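Local atomic coordinates of CofB (Escherichia coli, PDB entry 5AX6), a protein that serves as the minor pilin of the CFA/III type IVb pilus of enterotoxigenic bacteria, forms a homotrimer and probably takes part in pilus assembly. Residues K201-F205 with S206-K210; S50-P53 with Y54-T58; Q8-S11 with N12-S16; F86-R89 with K90-S94; T31-Q35 with G36-E40. All blocks are in the same frame, centred on the assembly; numbering follows the deposited sequence.

Interaction 1. Residues K201-F205 with S206-K210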
loop_
_atom_site.group_PDB
_atom_site.type_symbol
_atom_site.label_atom_id
_atom_site.label_comp_id
_atom_site.label_asym_id
_atom_site.label_seq_id
_atom_site.Cartn_x
_atom_site.Cartn_y
_atom_site.Cartn_z
ATOM N N LYS A 201 -9.856 -25.476 49.218
ATOM C CA LYS A 201 -9.444 -24.480 48.238
ATOM C C LYS A 201 -9.183 -25.141 46.891
ATOM O O LYS A 201 -8.293 -25.982 46.785
ATOM C CB LYS A 201 -8.185 -23.745 48.707
ATOM C CG LYS A 201 -7.798 -22.569 47.821
ATOM C CD LYS A 201 -6.395 -22.055 48.151
ATOM C CE LYS A 201 -5.947 -20.998 47.143
ATOM N NZ LYS A 201 -4.553 -20.535 47.396
ATOM N N PRO A 202 -9.964 -24.767 45.859
ATOM C CA PRO A 202 -9.794 -25.383 44.537
ATOM C C PRO A 202 -8.351 -25.291 44.071
ATOM O O PRO A 202 -7.708 -24.259 44.254
ATOM C CB PRO A 202 -10.732 -24.563 43.642
ATOM C CG PRO A 202 -11.811 -24.108 44.578
ATOM C CD PRO A 202 -11.094 -23.820 45.884
ATOM N N LEU A 203 -7.863 -26.375 43.481
ATOM C CA LEU A 203 -6.452 -26.523 43.140
ATOM C C LEU A 203 -6.163 -26.111 41.700
ATOM O O LEU A 203 -6.624 -26.756 40.753
ATOM C CB LEU A 203 -6.016 -27.972 43.366
ATOM C CG LEU A 203 -4.564 -28.347 43.044
ATOM C CD1 LEU A 203 -3.591 -27.622 43.961
ATOM C CD2 LEU A 203 -4.365 -29.855 43.141
ATOM N N THR A 204 -5.404 -25.034 41.542
ATOM C CA THR A 204 -4.971 -24.596 40.211
ATOM C C THR A 204 -3.689 -25.304 39.881
ATOM O O THR A 204 -3.002 -25.791 40.781
ATOM C CB THR A 204 -4.743 -23.088 40.143
ATOM O OG1 THR A 204 -3.661 -22.743 41.015
ATOM C CG2 THR A 204 -5.996 -22.342 40.555
ATOM N N PHE A 205 -3.351 -25.372 38.598
ATOM C CA PHE A 205 -2.129 -26.067 38.229
ATOM C C PHE A 205 -0.896 -25.448 38.889
ATOM O O PHE A 205 0.057 -26.158 39.205
ATOM C CB PHE A 205 -1.926 -26.088 36.720
ATOM C CG PHE A 205 -0.701 -26.841 36.311
ATOM C CD1 PHE A 205 -0.691 -28.231 36.333
ATOM C CD2 PHE A 205 0.453 -26.169 35.947
ATOM C CE1 PHE A 205 0.446 -28.938 35.977
ATOM C CE2 PHE A 205 1.593 -26.872 35.588
ATOM C CZ PHE A 205 1.588 -28.258 35.604
ATOM N N SER A 206 -0.915 -24.136 39.102
ATOM C CA SER A 206 0.235 -23.462 39.709
ATOM C C SER A 206 0.479 -23.979 41.128
ATOM O O SER A 206 1.622 -24.072 41.572
ATOM C CB SER A 206 0.049 -21.937 39.709
ATOM O OG SER A 206 -0.695 -21.489 40.831
ATOM N N GLY A 207 -0.589 -24.345 41.828
ATOM C CA GLY A 207 -0.451 -24.887 43.169
ATOM C C GLY A 207 -0.202 -26.390 43.206
ATOM O O GLY A 207 -0.087 -26.984 44.282
ATOM N N LEU A 208 -0.102 -27.014 42.039
ATOM C CA LEU A 208 -0.090 -28.473 41.976
ATOM C C LEU A 208 1.198 -29.117 42.489
ATOM O O LEU A 208 1.150 -30.168 43.131
ATOM C CB LEU A 208 -0.345 -28.952 40.548
ATOM C CG LEU A 208 -0.319 -30.479 40.439
ATOM C CD1 LEU A 208 -1.260 -31.100 41.463
ATOM C CD2 LEU A 208 -0.666 -30.939 39.035
ATOM N N SER A 209 2.341 -28.504 42.192
ATOM C CA SER A 209 3.624 -29.083 42.585
ATOM C C SER A 209 3.699 -29.249 44.106
ATOM O O SER A 209 4.091 -30.303 44.609
ATOM C CB SER A 209 4.787 -28.222 42.082
ATOM O OG SER A 209 5.274 -27.366 43.100
ATOM N N LYS A 210 3.291 -28.210 44.827
ATOM C CA LYS A 210 3.313 -28.207 46.287
ATOM C C LYS A 210 2.426 -29.288 46.908
ATOM O O LYS A 210 2.798 -29.903 47.909
ATOM C CB LYS A 210 2.878 -26.836 46.815
ATOM C CG LYS A 210 3.778 -25.682 46.402
ATOM C CD LYS A 210 2.975 -24.530 45.804
ATOM C CE LYS A 210 2.478 -24.864 44.402
ATOM N NZ LYS A 210 3.597 -25.148 43.456
#
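L208 meets two side chains of the preceding residues, one with each methyl. Its CD1 lies 3.7 Å from CD2 of L203, the two leucines crossing at about a right angle, while its CD2 rests 3.8 Å from CE1 of F205, approaching the ring obliquely. F205 reaches it because CG stands anti to the backbone N (chi1 -178°), which carries the ring along the same side of the turn as L208. Branched leucine suits this place, since one side chain can serve two apolar neighbours. Beneath, the chain leaves edge strand 201-202 and bends into the short helix 208-211: L208 N donates to F205 O at 3.0 Å, and G207 N makes a weak bond to T204 O. On another side T204 OG1 and S206 OG pair at 3.2 Å, near Q48 and S49 of a second subunit. Apolar groups thus pack where L203 is buried against strands 179-185 and 194-198, whereas small hydroxyls, able to donate or accept a hydrogen bond, occupy the side next to the neighbouring subunit.

Interaction 2. Residues S50-P53 with Y54-T58. With ACT (acetate ion), chain B.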
loop_
_atom_site.group_PDB
_atom_site.type_symbol
_atom_site.label_atom_id
_atom_site.label_comp_id
_atom_site.label_asym_id
_atom_site.label_seq_id
_atom_site.Cartn_x
_atom_site.Cartn_y
_atom_site.Cartn_z
ATOM N N SER A 50 -33.218 -21.731 19.786
ATOM C CA SER A 50 -32.374 -22.882 19.476
ATOM C C SER A 50 -32.603 -23.998 20.485
ATOM O O SER A 50 -33.177 -23.779 21.559
ATOM C CB SER A 50 -30.889 -22.496 19.456
ATOM O OG SER A 50 -30.578 -21.688 18.342
ATOM N N GLY A 51 -32.153 -25.198 20.133
ATOM C CA GLY A 51 -32.222 -26.320 21.045
ATOM C C GLY A 51 -30.842 -26.794 21.450
ATOM O O GLY A 51 -29.831 -26.143 21.167
ATOM N N ILE A 52 -30.813 -27.932 22.126
ATOM C CA ILE A 52 -29.575 -28.601 22.519
ATOM C C ILE A 52 -28.708 -28.918 21.302
ATOM O O ILE A 52 -29.228 -29.355 20.280
ATOM C CB ILE A 52 -29.905 -29.904 23.281
ATOM C CG1 ILE A 52 -30.621 -29.573 24.595
ATOM C CG2 ILE A 52 -28.655 -30.745 23.505
ATOM C CD1 ILE A 52 -31.041 -30.797 25.404
ATOM N N PRO A 53 -27.376 -28.719 21.395
ATOM C CA PRO A 53 -26.545 -28.250 22.505
ATOM C C PRO A 53 -26.266 -26.745 22.474
ATOM O O PRO A 53 -25.492 -26.250 23.295
ATOM C CB PRO A 53 -25.249 -29.013 22.289
ATOM C CG PRO A 53 -25.109 -29.001 20.766
ATOM C CD PRO A 53 -26.544 -29.122 20.241
ATOM N N TYR A 54 -26.861 -26.036 21.525
ATOM C CA TYR A 54 -26.521 -24.634 21.332
ATOM C C TYR A 54 -26.928 -23.773 22.505
ATOM O O TYR A 54 -26.251 -22.795 22.808
ATOM C CB TYR A 54 -27.192 -24.082 20.085
ATOM C CG TYR A 54 -26.764 -24.757 18.815
ATOM C CD1 TYR A 54 -25.430 -24.757 18.426
ATOM C CD2 TYR A 54 -27.698 -25.380 17.992
ATOM C CE1 TYR A 54 -25.032 -25.358 17.235
ATOM C CE2 TYR A 54 -27.309 -25.979 16.804
ATOM C CZ TYR A 54 -25.985 -25.973 16.439
ATOM O OH TYR A 54 -25.590 -26.577 15.258
ATOM N N ILE A 55 -28.048 -24.110 23.137
ATOM C CA ILE A 55 -28.536 -23.286 24.246
ATOM C C ILE A 55 -27.967 -23.704 25.600
ATOM O O ILE A 55 -28.305 -23.101 26.618
ATOM C CB ILE A 55 -30.070 -23.323 24.357
ATOM C CG1 ILE A 55 -30.565 -24.759 24.527
ATOM C CG2 ILE A 55 -30.706 -22.654 23.156
ATOM C CD1 ILE A 55 -32.064 -24.865 24.713
ATOM N N ASN A 56 -27.132 -24.737 25.623
ATOM C CA ASN A 56 -26.543 -25.197 26.879
ATOM C C ASN A 56 -25.633 -24.139 27.497
ATOM O O ASN A 56 -24.737 -23.635 26.828
ATOM C CB ASN A 56 -25.739 -26.485 26.667
ATOM C CG ASN A 56 -26.609 -27.671 26.334
ATOM O OD1 ASN A 56 -27.663 -27.530 25.709
ATOM N ND2 ASN A 56 -26.178 -28.850 26.760
ATOM N N ARG A 57 -25.852 -23.821 28.772
ATOM C CA ARG A 57 -24.958 -22.922 29.520
ATOM C C ARG A 57 -24.722 -23.423 30.927
ATOM O O ARG A 57 -25.629 -23.964 31.558
ATOM C CB ARG A 57 -25.532 -21.501 29.626
ATOM C CG ARG A 57 -25.780 -20.821 28.294
ATOM C CD ARG A 57 -24.482 -20.468 27.614
ATOM N NE ARG A 57 -24.788 -19.621 26.475
ATOM C CZ ARG A 57 -25.186 -20.087 25.296
ATOM N NH1 ARG A 57 -25.285 -21.398 25.091
ATOM N NH2 ARG A 57 -25.480 -19.238 24.320
ATOM N N THR A 58 -23.519 -23.197 31.434
ATOM C CA THR A 58 -23.281 -23.325 32.860
ATOM C C THR A 58 -23.246 -21.914 33.457
ATOM O O THR A 58 -23.179 -20.926 32.725
ATOM C CB THR A 58 -21.985 -24.089 33.152
ATOM O OG1 THR A 58 -20.865 -23.337 32.665
ATOM C CG2 THR A 58 -22.016 -25.462 32.444
HETATM C C ACT B . -31.245 -24.941 16.478
HETATM O O ACT B . -31.294 -23.695 16.609
HETATM O OXT ACT B . -31.266 -25.634 17.538
HETATM C CH3 ACT B . -31.175 -25.543 15.105
#
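I55 presses its CG2 methyl to 3.1 Å from S50 O and lays CG1 over the G51 peptide. That CG1 sits between the backbone N and the carbonyl carbon (chi1 57°), which brings both branches of the isoleucine back against the preceding residues. G51 O receives two weak bonds, from Y54 N and, at 3.3 Å, from I55 N. P53, preceded by a cis peptide bond, is buried, with F86 packed on it; the rigid proline ring suits the sharp change of direction. The backbone here forms a type I beta turn from P53 to N56, closed by N56 N to P53 O at 3.2 Å, in the long loop between strands 37-42 and 75-76. N56 leans its OD1 toward P53 CA, and its ND2 bonds to F74 O. R57, with its several N-H groups, gathers carbonyls: NH1 holds Y54 O at 2.8 Å and N56 O at 2.9 Å, both in the guanidinium plane, and NH2 reaches L45 O and S137 O. The packing is looser on the outer side, where I52 is exposed and only skirts N56 OD1 with CG1, 3.8 Å away. Near S50 and G51 an acetate, probably from the crystallisation liquor, takes G51 N on OXT at 2.8 Å in a nearly straight bond (173°), and the same OXT lies at the edge of the Y54 ring.

Interaction 3. Residues Q8-S11 with N12-S16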
loop_
_atom_site.group_PDB
_atom_site.type_symbol
_atom_site.label_atom_id
_atom_site.label_comp_id
_atom_site.label_asym_id
_atom_site.label_seq_id
_atom_site.Cartn_x
_atom_site.Cartn_y
_atom_site.Cartn_z
ATOM N N GLN A 8 3.378 -33.675 22.262
ATOM C CA GLN A 8 3.215 -32.437 21.517
ATOM C C GLN A 8 2.186 -32.603 20.406
ATOM O O GLN A 8 1.437 -31.675 20.096
ATOM C CB GLN A 8 4.536 -31.960 20.924
ATOM C CG GLN A 8 4.462 -30.526 20.421
ATOM C CD GLN A 8 4.124 -29.541 21.540
ATOM O OE1 GLN A 8 4.868 -29.412 22.515
ATOM N NE2 GLN A 8 2.993 -28.851 21.407
ATOM N N ILE A 9 2.144 -33.785 19.804
ATOM C CA ILE A 9 1.218 -34.008 18.707
ATOM C C ILE A 9 -0.217 -34.057 19.227
ATOM O O ILE A 9 -1.116 -33.483 18.619
ATOM C CB ILE A 9 1.555 -35.302 17.940
ATOM C CG1 ILE A 9 2.821 -35.087 17.107
ATOM C CG2 ILE A 9 0.395 -35.711 17.040
ATOM C CD1 ILE A 9 3.371 -36.356 16.485
ATOM N N VAL A 10 -0.421 -34.742 20.350
ATOM C CA VAL A 10 -1.717 -34.742 21.024
ATOM C C VAL A 10 -2.125 -33.315 21.397
ATOM O O VAL A 10 -3.255 -32.887 21.131
ATOM C CB VAL A 10 -1.685 -35.610 22.293
ATOM C CG1 VAL A 10 -2.963 -35.427 23.105
ATOM C CG2 VAL A 10 -1.472 -37.077 21.927
ATOM N N SER A 11 -1.195 -32.579 22.002
ATOM C CA SER A 11 -1.470 -31.210 22.435
ATOM C C SER A 11 -1.812 -30.291 21.266
ATOM O O SER A 11 -2.699 -29.447 21.379
ATOM C CB SER A 11 -0.277 -30.648 23.219
ATOM O OG SER A 11 -0.107 -31.370 24.428
ATOM N N ASN A 12 -1.112 -30.439 20.144
ATOM C CA ASN A 12 -1.442 -29.640 18.971
ATOM C C ASN A 12 -2.865 -29.901 18.484
ATOM O O ASN A 12 -3.566 -28.973 18.069
ATOM C CB ASN A 12 -0.461 -29.899 17.822
ATOM C CG ASN A 12 0.906 -29.297 18.068
ATOM O OD1 ASN A 12 1.073 -28.417 18.916
ATOM N ND2 ASN A 12 1.896 -29.765 17.316
ATOM N N ALA A 13 -3.285 -31.157 18.520
ATOM C CA ALA A 13 -4.627 -31.510 18.067
ATOM C C ALA A 13 -5.686 -31.002 19.059
ATOM O O ALA A 13 -6.737 -30.490 18.660
ATOM C CB ALA A 13 -4.747 -33.010 17.886
ATOM N N LEU A 14 -5.405 -31.158 20.347
ATOM C CA LEU A 14 -6.291 -30.637 21.385
ATOM C C LEU A 14 -6.483 -29.122 21.249
ATOM O O LEU A 14 -7.611 -28.622 21.292
ATOM C CB LEU A 14 -5.743 -30.984 22.770
ATOM C CG LEU A 14 -5.933 -32.444 23.186
ATOM C CD1 LEU A 14 -5.095 -32.773 24.425
ATOM C CD2 LEU A 14 -7.420 -32.759 23.436
ATOM N N ILE A 15 -5.383 -28.395 21.087
ATOM C CA ILE A 15 -5.457 -26.947 20.928
ATOM C C ILE A 15 -6.204 -26.546 19.654
ATOM O O ILE A 15 -6.918 -25.542 19.632
ATOM C CB ILE A 15 -4.057 -26.318 20.905
ATOM C CG1 ILE A 15 -3.453 -26.317 22.308
ATOM C CG2 ILE A 15 -4.101 -24.911 20.320
ATOM C CD1 ILE A 15 -4.468 -26.171 23.411
ATOM N N SER A 16 -6.051 -27.319 18.588
ATOM C CA SER A 16 -6.772 -27.004 17.359
ATOM C C SER A 16 -8.275 -27.110 17.564
ATOM O O SER A 16 -9.029 -26.260 17.077
ATOM C CB SER A 16 -6.353 -27.918 16.213
ATOM O OG SER A 16 -6.989 -27.497 15.019
#
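Q8 NE2 is shared by two acceptors: N12 OD1 one turn further along, at 3.2 Å, and S165 O on helix 161-171. The first bond leaves the Q8 amide close to its own plane but comes down on N12 from above the plane of its carbonyl, the two amides being turned 42° against each other. A bend at chi2 (61°) folds the glutamine chain round so that its amide crosses to N12 at a slant, and the length of the residue lets it also touch the neighbouring helix. Under this pair N12 N donates to Q8 O at 2.8 Å. On another side of the helix V10 and L14 lie side by side, pointing the same way, with V10 CG1 3.7 Å from L14 CD1; L14 continues onto L121 and I123 of strand 121-130. Small S11 is buried against helix 161-171, where its OG bonds to S165 OG and to R7 O. The backbone bonds run from residue i+4 to residue i, from N12 to Q8 through I15 to S11, the last at 2.9 Å. This is the regular alpha-helical pattern, whose spacing of four puts Q8 beside N12 and V10 beside L14, in the N-terminal helix 4-25 that packs on the sheet, as is typical of a type IV pilin.

Interaction 4. Residues F86-R89 with K90-S94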
loop_
_atom_site.group_PDB
_atom_site.type_symbol
_atom_site.label_atom_id
_atom_site.label_comp_id
_atom_site.label_asym_id
_atom_site.label_seq_id
_atom_site.Cartn_x
_atom_site.Cartn_y
_atom_site.Cartn_z
ATOM N N PHE A 86 -23.149 -30.798 15.580
ATOM C CA PHE A 86 -23.705 -29.445 15.677
ATOM C C PHE A 86 -22.656 -28.339 15.530
ATOM O O PHE A 86 -23.002 -27.169 15.354
ATOM C CB PHE A 86 -24.453 -29.310 17.009
ATOM C CG PHE A 86 -25.548 -30.323 17.153
ATOM C CD1 PHE A 86 -26.767 -30.122 16.527
ATOM C CD2 PHE A 86 -25.340 -31.513 17.851
ATOM C CE1 PHE A 86 -27.778 -31.064 16.627
ATOM C CE2 PHE A 86 -26.361 -32.458 17.951
ATOM C CZ PHE A 86 -27.569 -32.231 17.334
ATOM N N PHE A 87 -21.384 -28.710 15.594
ATOM C CA PHE A 87 -20.300 -27.745 15.451
ATOM C C PHE A 87 -19.488 -27.988 14.189
ATOM O O PHE A 87 -18.399 -27.429 14.022
ATOM C CB PHE A 87 -19.397 -27.793 16.672
ATOM C CG PHE A 87 -20.105 -27.399 17.922
ATOM C CD1 PHE A 87 -20.245 -26.057 18.249
ATOM C CD2 PHE A 87 -20.673 -28.361 18.744
ATOM C CE1 PHE A 87 -20.927 -25.676 19.392
ATOM C CE2 PHE A 87 -21.355 -27.998 19.892
ATOM C CZ PHE A 87 -21.487 -26.645 20.219
ATOM N N THR A 88 -20.023 -28.820 13.304
ATOM C CA THR A 88 -19.371 -29.065 12.018
ATOM C C THR A 88 -20.379 -28.912 10.881
ATOM O O THR A 88 -21.575 -28.909 11.114
ATOM C CB THR A 88 -18.714 -30.463 11.965
ATOM O OG1 THR A 88 -19.667 -31.461 12.355
ATOM C CG2 THR A 88 -17.517 -30.508 12.911
ATOM N N ARG A 89 -19.894 -28.759 9.655
ATOM C CA ARG A 89 -20.797 -28.497 8.532
ATOM C C ARG A 89 -21.827 -29.599 8.329
ATOM O O ARG A 89 -21.518 -30.784 8.454
ATOM C CB ARG A 89 -20.007 -28.317 7.239
ATOM C CG ARG A 89 -19.106 -27.089 7.211
ATOM C CD ARG A 89 -18.381 -26.979 5.865
ATOM N NE ARG A 89 -17.558 -28.161 5.585
ATOM C CZ ARG A 89 -17.858 -29.100 4.687
ATOM N NH1 ARG A 89 -18.969 -29.011 3.967
ATOM N NH2 ARG A 89 -17.043 -30.139 4.511
ATOM N N LYS A 90 -23.044 -29.196 7.991
ATOM C CA LYS A 90 -24.084 -30.146 7.614
ATOM C C LYS A 90 -23.598 -31.086 6.499
ATOM O O LYS A 90 -23.860 -32.285 6.533
ATOM C CB LYS A 90 -25.333 -29.404 7.163
ATOM C CG LYS A 90 -26.463 -30.289 6.635
ATOM C CD LYS A 90 -27.676 -29.451 6.261
ATOM C CE LYS A 90 -28.880 -30.312 5.882
ATOM N NZ LYS A 90 -29.444 -31.052 7.055
ATOM N N TYR A 91 -22.868 -30.544 5.528
ATOM C CA TYR A 91 -22.442 -31.357 4.392
ATOM C C TYR A 91 -21.025 -31.866 4.541
ATOM O O TYR A 91 -20.305 -32.027 3.556
ATOM C CB TYR A 91 -22.627 -30.573 3.085
ATOM C CG TYR A 91 -24.098 -30.392 2.832
ATOM C CD1 TYR A 91 -24.894 -31.483 2.493
ATOM C CD2 TYR A 91 -24.715 -29.155 3.009
ATOM C CE1 TYR A 91 -26.262 -31.346 2.300
ATOM C CE2 TYR A 91 -26.085 -29.006 2.816
ATOM C CZ TYR A 91 -26.848 -30.103 2.456
ATOM O OH TYR A 91 -28.199 -29.970 2.265
ATOM N N CYS A 92 -20.630 -32.116 5.787
ATOM C CA CYS A 92 -19.474 -32.955 6.071
ATOM C C CYS A 92 -19.616 -34.307 5.361
ATOM O O CYS A 92 -18.619 -34.959 5.048
ATOM C CB CYS A 92 -19.317 -33.174 7.569
ATOM S SG CYS A 92 -18.375 -31.835 8.374
ATOM N N ILE A 93 -20.858 -34.733 5.144
ATOM C CA ILE A 93 -21.136 -35.856 4.233
ATOM C C ILE A 93 -22.058 -35.359 3.126
ATOM O O ILE A 93 -22.768 -34.375 3.306
ATOM C CB ILE A 93 -21.764 -37.081 4.959
ATOM C CG1 ILE A 93 -23.062 -36.694 5.683
ATOM C CG2 ILE A 93 -20.744 -37.702 5.903
ATOM C CD1 ILE A 93 -23.670 -37.815 6.554
ATOM N N SER A 94 -22.035 -36.029 1.976
ATOM C CA SER A 94 -22.706 -35.533 0.789
ATOM C C SER A 94 -24.213 -35.381 0.993
ATOM O O SER A 94 -24.819 -34.404 0.557
ATOM C CB SER A 94 -22.419 -36.473 -0.398
ATOM O OG SER A 94 -23.167 -36.082 -1.530
HETATM O O HOH W 1 -17.025 -32.681 3.226
#
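R89 bends its side chain back over the residues that follow, bringing NH1 to 3.3 Å from Y91 O in a weak hydrogen bond and setting one face of the guanidinium over C92 N. The bend at chi3 (-59°) turns the group in this direction. From its edge, NH2 gives a bond of 2.8 Å to a water, which in turn donates weakly to C92 O. The backbone bond below, C92 N to R89 O at 3.1 Å, closes a turn in the long loop between strands 75-76 and 121-130. C92 forms the disulfide to C110 that ties this loop together; its SG stands 3.9 Å from T88 CB and 3.3 Å from R89 O. K90 lays its CG over the centre of one face of the Y91 ring, 4.0 Å above the plane. Further out, two acids hold the arginine: E102 forms a salt bridge with NH1, D106 one with NE, and the other carboxylate oxygen of E102 accepts Y91 N. The long lysine takes its NZ to the carbonyls of T97 and G99.

Interaction 5. Residues T31-Q35 with G36-E40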
loop_
_atom_site.group_PDB
_atom_site.type_symbol
_atom_site.label_atom_id
_atom_site.label_comp_id
_atom_site.label_asym_id
_atom_site.label_seq_id
_atom_site.Cartn_x
_atom_site.Cartn_y
_atom_site.Cartn_z
ATOM N N THR A 31 -21.342 -16.774 8.901
ATOM C CA THR A 31 -21.619 -16.970 7.486
ATOM C C THR A 31 -21.966 -18.438 7.222
ATOM O O THR A 31 -21.182 -19.330 7.533
ATOM C CB THR A 31 -20.415 -16.561 6.597
ATOM O OG1 THR A 31 -20.034 -15.208 6.886
ATOM C CG2 THR A 31 -20.783 -16.667 5.121
ATOM N N VAL A 32 -23.149 -18.676 6.669
ATOM C CA VAL A 32 -23.557 -20.024 6.279
ATOM C C VAL A 32 -23.915 -20.042 4.806
ATOM O O VAL A 32 -24.037 -18.990 4.179
ATOM C CB VAL A 32 -24.757 -20.519 7.095
ATOM C CG1 VAL A 32 -24.375 -20.642 8.579
ATOM C CG2 VAL A 32 -25.945 -19.582 6.917
ATOM N N ILE A 33 -24.067 -21.240 4.249
ATOM C CA ILE A 33 -24.525 -21.393 2.878
ATOM C C ILE A 33 -25.977 -21.843 2.905
ATOM O O ILE A 33 -26.303 -22.839 3.547
ATOM C CB ILE A 33 -23.687 -22.435 2.093
ATOM C CG1 ILE A 33 -22.187 -22.222 2.318
ATOM C CG2 ILE A 33 -24.061 -22.419 0.613
ATOM C CD1 ILE A 33 -21.678 -20.892 1.836
ATOM N N GLU A 34 -26.846 -21.091 2.236
ATOM C CA GLU A 34 -28.253 -21.453 2.078
ATOM C C GLU A 34 -28.643 -21.190 0.621
ATOM O O GLU A 34 -28.328 -20.133 0.079
ATOM C CB GLU A 34 -29.153 -20.654 3.030
ATOM C CG GLU A 34 -28.960 -20.950 4.516
ATOM C CD GLU A 34 -29.805 -20.053 5.412
ATOM O OE1 GLU A 34 -30.556 -19.205 4.881
ATOM O OE2 GLU A 34 -29.725 -20.195 6.651
ATOM N N GLN A 35 -29.306 -22.153 -0.011
ATOM C CA GLN A 35 -29.673 -22.022 -1.420
ATOM C C GLN A 35 -28.449 -21.718 -2.284
ATOM O O GLN A 35 -28.527 -20.947 -3.242
ATOM C CB GLN A 35 -30.733 -20.929 -1.596
ATOM C CG GLN A 35 -32.084 -21.283 -0.986
ATOM C CD GLN A 35 -32.760 -20.097 -0.319
ATOM O OE1 GLN A 35 -32.993 -20.104 0.892
ATOM N NE2 GLN A 35 -33.081 -19.074 -1.104
ATOM N N GLY A 36 -27.317 -22.311 -1.922
ATOM C CA GLY A 36 -26.092 -22.166 -2.687
ATOM C C GLY A 36 -25.302 -20.879 -2.517
ATOM O O GLY A 36 -24.237 -20.740 -3.115
ATOM N N ILE A 37 -25.795 -19.938 -1.713
ATOM C CA ILE A 37 -25.077 -18.670 -1.531
ATOM C C ILE A 37 -24.809 -18.323 -0.062
ATOM O O ILE A 37 -25.530 -18.761 0.836
ATOM C CB ILE A 37 -25.837 -17.495 -2.187
ATOM C CG1 ILE A 37 -27.332 -17.593 -1.889
ATOM C CG2 ILE A 37 -25.600 -17.474 -3.694
ATOM C CD1 ILE A 37 -27.789 -16.710 -0.757
ATOM N N GLU A 38 -23.758 -17.538 0.164
ATOM C CA GLU A 38 -23.377 -17.108 1.504
ATOM C C GLU A 38 -24.398 -16.142 2.081
ATOM O O GLU A 38 -24.869 -15.230 1.405
ATOM C CB GLU A 38 -21.988 -16.468 1.489
ATOM C CG GLU A 38 -20.885 -17.439 1.088
ATOM C CD GLU A 38 -19.490 -16.872 1.277
ATOM O OE1 GLU A 38 -19.350 -15.642 1.427
ATOM O OE2 GLU A 38 -18.529 -17.668 1.277
ATOM N N LYS A 39 -24.743 -16.363 3.343
ATOM C CA LYS A 39 -25.730 -15.557 4.033
ATOM C C LYS A 39 -25.260 -15.369 5.472
ATOM O O LYS A 39 -24.666 -16.281 6.051
ATOM C CB LYS A 39 -27.099 -16.238 3.983
ATOM C CG LYS A 39 -28.178 -15.554 4.789
ATOM C CD LYS A 39 -29.425 -16.428 4.848
ATOM C CE LYS A 39 -30.554 -15.764 5.625
ATOM N NZ LYS A 39 -31.700 -16.702 5.813
ATOM N N GLU A 40 -25.487 -14.185 6.034
ATOM C CA GLU A 40 -25.177 -13.956 7.440
ATOM C C GLU A 40 -26.384 -14.297 8.279
ATOM O O GLU A 40 -27.494 -13.834 8.005
ATOM C CB GLU A 40 -24.770 -12.501 7.708
ATOM C CG GLU A 40 -23.629 -12.002 6.864
ATOM C CD GLU A 40 -22.359 -12.777 7.100
ATOM O OE1 GLU A 40 -21.801 -12.684 8.218
ATOM O OE2 GLU A 40 -21.918 -13.482 6.164
#
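E34 OE1 and K39 NZ form a salt bridge of 2.9 Å, the ammonium meeting the oxygen on its syn side, 17° out of the carboxylate plane. Both chains are extended beyond CG and cross obliquely on the face shared with V32 and I37. K39 has its CG anti to the backbone N (chi1 174°), and its long arm reaches the acid. On the other face T31 OG1 donates to the syn lone pair of E40 OE2 at 2.7 Å; the glutamate bends at chi2 to bring its carboxylate there. R240 of a third subunit adds a hydrogen bond to T31 OG1 and a salt bridge to E40 OE1. Backbone bonds pair V32 with K39 in both directions, K39 N to V32 O measuring 2.8 Å, and likewise E34 with I37. Between E34 and I37 runs a type I' turn of a tight beta hairpin; G36 suits it, since its positive phi (78°) favours glycine. The packing is modest: I33 CD1 touches E38 CG at 3.6 Å, and T31 CG2 meets E38 CB at 3.8 Å, the aliphatic stem of the glutamate serving as an apolar partner while its acid stays at the surface. With its second strand mostly exposed and charged, the hairpin relies on paired charges and backbone bonds more than on apolar burial, and R240 of the third subunit would probably favour E40 as a carboxylate.

How the interactions relate
All five contacts lie in the pilin domain. Interactions 1, 4 and 5 are at the surface; interactions 2 and 3 are partly buried, 3 against the sheet and a second helix. Two of them meet directly: Y54 OH of interaction 2 probably hydrogen-bonds F86 O of interaction 4, 2.7 Å away, and P53 packs on F86 and F87. Interactions 4 and 5 share a partner instead, E102, which binds R89 and borders I33, although their nearest atoms stay about 6 Å apart. Helical bonds dominate interaction 3, turn bonds interactions 1, 2 and 4, strand pairing interaction 5. Interactions 1 and 5 face other subunits, the first by packing, the second through charge.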